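Local coordinates for DNA/RNA-binding protein Alba (Thermoplasma volcanium, PDB 4Z9E) that probably binds double-stranded DNA tightly without sequence preference and takes part in its compaction, at residues A59-I64 with I83-S88. Residues are numbered along the deposited sequence; the frame is centred on the assembly and turned at random.
Sequences AKYEEI and IEITLS
Lys-60 and Ser-88 pair at one end of the antiparallel beta hairpin of the Alba fold, formed by strands 60-69 and 80-88. Two backbone bonds join them, Lys-60 N to Ser-88 O (3.0 Å) and Ser-88 N to Lys-60 O. Further along, a beta bulge sets Glu-62 and Glu-63 against Thr-86. Glu-62 N donates to Thr-86 O (2.8 Å), while Thr-86 N donates to Glu-63 O. The backbone of Glu-62 turns at psi -50°, and its CB is directed toward strand 83-88.

From there the Glu-62 chain bends at chi2 (-66°) and brings OE1 over Ser-88. Ser-88 OG donates to the anti lone pair of Glu-62 OE1 at 3.0 Å. The same oxygen forms a salt bridge with Lys-60 NZ at 3.6 Å. Glu-62 CB also rests on the methyl CG2 of Thr-86. With an alanine at Glu-62, the Lys-60 ammonium and the Ser-88 hydroxyl are likely to lose their shared acceptor.

Water 1 lies within bonding reach of Glu-63 O and OE2, with more acceptors near it than protons to give, and it is hydrogen-bonded to Thr-86 OG1 at 2.7 Å. Glu-63 OE2 also comes within 3.8 Å of Glu-84 OE2, and Arg-65 forms long, weak ion pairs with both carboxylates.

The other face is apolar. Tyr-61 lies alongside Ile-85 and Leu-87, all pointing the same way. Ile-85 CG2 meets the ring edge at CD1 (3.7 Å), and Leu-87 CD2 approaches CD1 obliquely (3.5 Å). Tyr-61 OH bonds to Glu-49 of helix 41-55. Ile-64 CG2 touches Ile-83 CD1, and Ile-64 and Ile-85 both pack on Leu-66 of the second subunit.

The hairpin thus has a polar face, where Lys-60 probably offsets some of the acidic charge, and an oily face that meets helix and partner subunit.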
loop_
_atom_site.group_PDB
_atom_site.type_symbol
_atom_site.label_atom_id
_atom_site.label_comp_id
_atom_site.label_asym_id
_atom_site.label_seq_id
_atom_site.Cartn_x
_atom_site.Cartn_y
_atom_site.Cartn_z
ATOM N N ALA A 59 -5.831 15.701 -8.358
ATOM C CA ALA A 59 -4.887 15.256 -7.331
ATOM C C ALA A 59 -3.847 14.296 -7.914
ATOM O O ALA A 59 -4.171 13.411 -8.705
ATOM C CB ALA A 59 -5.618 14.609 -6.167
ATOM N N LYS A 60 -2.597 14.482 -7.522
ATOM C CA LYS A 60 -1.518 13.600 -7.957
ATOM C C LYS A 60 -0.759 13.007 -6.754
ATOM O O LYS A 60 -0.789 13.563 -5.628
ATOM C CB LYS A 60 -0.567 14.350 -8.889
ATOM C CG LYS A 60 0.053 15.602 -8.264
ATOM C CD LYS A 60 1.271 16.128 -9.029
ATOM C CE LYS A 60 2.530 15.290 -8.748
ATOM N NZ LYS A 60 3.691 15.782 -9.549
ATOM N N TYR A 61 -0.094 11.874 -6.981
ATOM C CA TYR A 61 0.719 11.272 -5.923
ATOM C C TYR A 61 2.054 11.998 -5.847
ATOM O O TYR A 61 2.823 11.958 -6.789
ATOM C CB TYR A 61 0.922 9.769 -6.173
ATOM C CG TYR A 61 -0.343 8.964 -5.981
ATOM C CD1 TYR A 61 -0.975 8.934 -4.756
ATOM C CD2 TYR A 61 -0.922 8.267 -7.039
ATOM C CE1 TYR A 61 -2.142 8.230 -4.570
ATOM C CE2 TYR A 61 -2.093 7.553 -6.867
ATOM C CZ TYR A 61 -2.701 7.536 -5.622
ATOM O OH TYR A 61 -3.875 6.835 -5.403
ATOM N N GLU A 62 2.323 12.695 -4.753
ATOM C CA GLU A 62 3.650 13.305 -4.615
ATOM C C GLU A 62 4.676 12.263 -4.214
ATOM O O GLU A 62 5.727 12.169 -4.830
ATOM C CB GLU A 62 3.672 14.488 -3.643
ATOM C CG GLU A 62 3.269 15.829 -4.253
ATOM C CD GLU A 62 4.225 16.370 -5.325
ATOM O OE1 GLU A 62 3.750 17.120 -6.226
ATOM O OE2 GLU A 62 5.446 16.063 -5.275
ATOM N N GLU A 63 4.365 11.493 -3.174
ATOM C CA GLU A 63 5.159 10.318 -2.787
ATOM C C GLU A 63 4.392 9.286 -1.932
ATOM O O GLU A 63 3.409 9.601 -1.228
ATOM C CB GLU A 63 6.463 10.727 -2.093
ATOM C CG GLU A 63 6.278 11.345 -0.715
ATOM C CD GLU A 63 7.466 11.100 0.210
ATOM O OE1 GLU A 63 8.617 11.060 -0.281
ATOM O OE2 GLU A 63 7.253 10.950 1.440
ATOM N N ILE A 64 4.853 8.043 -2.014
ATOM C CA ILE A 64 4.324 6.960 -1.214
ATOM C C ILE A 64 5.482 6.328 -0.439
ATOM O O ILE A 64 6.465 5.914 -1.045
ATOM C CB ILE A 64 3.637 5.912 -2.109
ATOM C CG1 ILE A 64 2.507 6.553 -2.903
ATOM C CG2 ILE A 64 3.073 4.786 -1.266
ATOM C CD1 ILE A 64 2.277 5.953 -4.275
ATOM N N ILE A 83 1.851 2.838 5.787
ATOM C CA ILE A 83 1.936 3.575 4.532
ATOM C C ILE A 83 1.675 5.033 4.841
ATOM O O ILE A 83 0.906 5.362 5.743
ATOM C CB ILE A 83 0.989 3.030 3.440
ATOM C CG1 ILE A 83 1.254 3.703 2.095
ATOM C CG2 ILE A 83 -0.453 3.252 3.828
ATOM C CD1 ILE A 83 0.527 3.070 0.917
ATOM N N GLU A 84 2.370 5.888 4.103
ATOM C CA GLU A 84 2.171 7.312 4.139
ATOM C C GLU A 84 2.043 7.706 2.678
ATOM O O GLU A 84 2.964 7.454 1.886
ATOM C CB GLU A 84 3.373 7.977 4.800
ATOM C CG GLU A 84 3.386 9.493 4.809
ATOM C CD GLU A 84 4.708 10.065 5.337
ATOM O OE1 GLU A 84 5.223 9.561 6.372
ATOM O OE2 GLU A 84 5.242 11.020 4.718
ATOM N N ILE A 85 0.882 8.265 2.320
ATOM C CA ILE A 85 0.591 8.742 0.951
ATOM C C ILE A 85 0.440 10.267 0.941
ATOM O O ILE A 85 -0.417 10.830 1.648
ATOM C CB ILE A 85 -0.698 8.110 0.364
ATOM C CG1 ILE A 85 -0.677 6.590 0.468
ATOM C CG2 ILE A 85 -0.891 8.494 -1.091
ATOM C CD1 ILE A 85 -2.054 5.962 0.358
ATOM N N THR A 86 1.272 10.926 0.139
ATOM C CA THR A 86 1.237 12.379 -0.010
ATOM C C THR A 86 0.520 12.772 -1.293
ATOM O O THR A 86 0.941 12.379 -2.367
ATOM C CB THR A 86 2.667 12.978 -0.049
ATOM O OG1 THR A 86 3.357 12.592 1.133
ATOM C CG2 THR A 86 2.642 14.499 -0.124
ATOM N N LEU A 87 -0.526 13.583 -1.174
ATOM C CA LEU A 87 -1.203 14.131 -2.343
ATOM C C LEU A 87 -0.977 15.632 -2.515
ATOM O O LEU A 87 -0.781 16.366 -1.522
ATOM C CB LEU A 87 -2.697 13.862 -2.223
ATOM C CG LEU A 87 -3.164 12.409 -2.081
ATOM C CD1 LEU A 87 -4.678 12.352 -1.896
ATOM C CD2 LEU A 87 -2.751 11.604 -3.307
ATOM N N SER A 88 -1.021 16.092 -3.764
ATOM C CA SER A 88 -1.058 17.535 -4.042
ATOM C C SER A 88 -1.814 17.913 -5.327
ATOM O O SER A 88 -2.330 17.035 -6.019
ATOM C CB SER A 88 0.354 18.094 -4.106
ATOM O OG SER A 88 1.002 17.630 -5.276
HETATM O O HOH W 1 4.351 10.145 1.597
#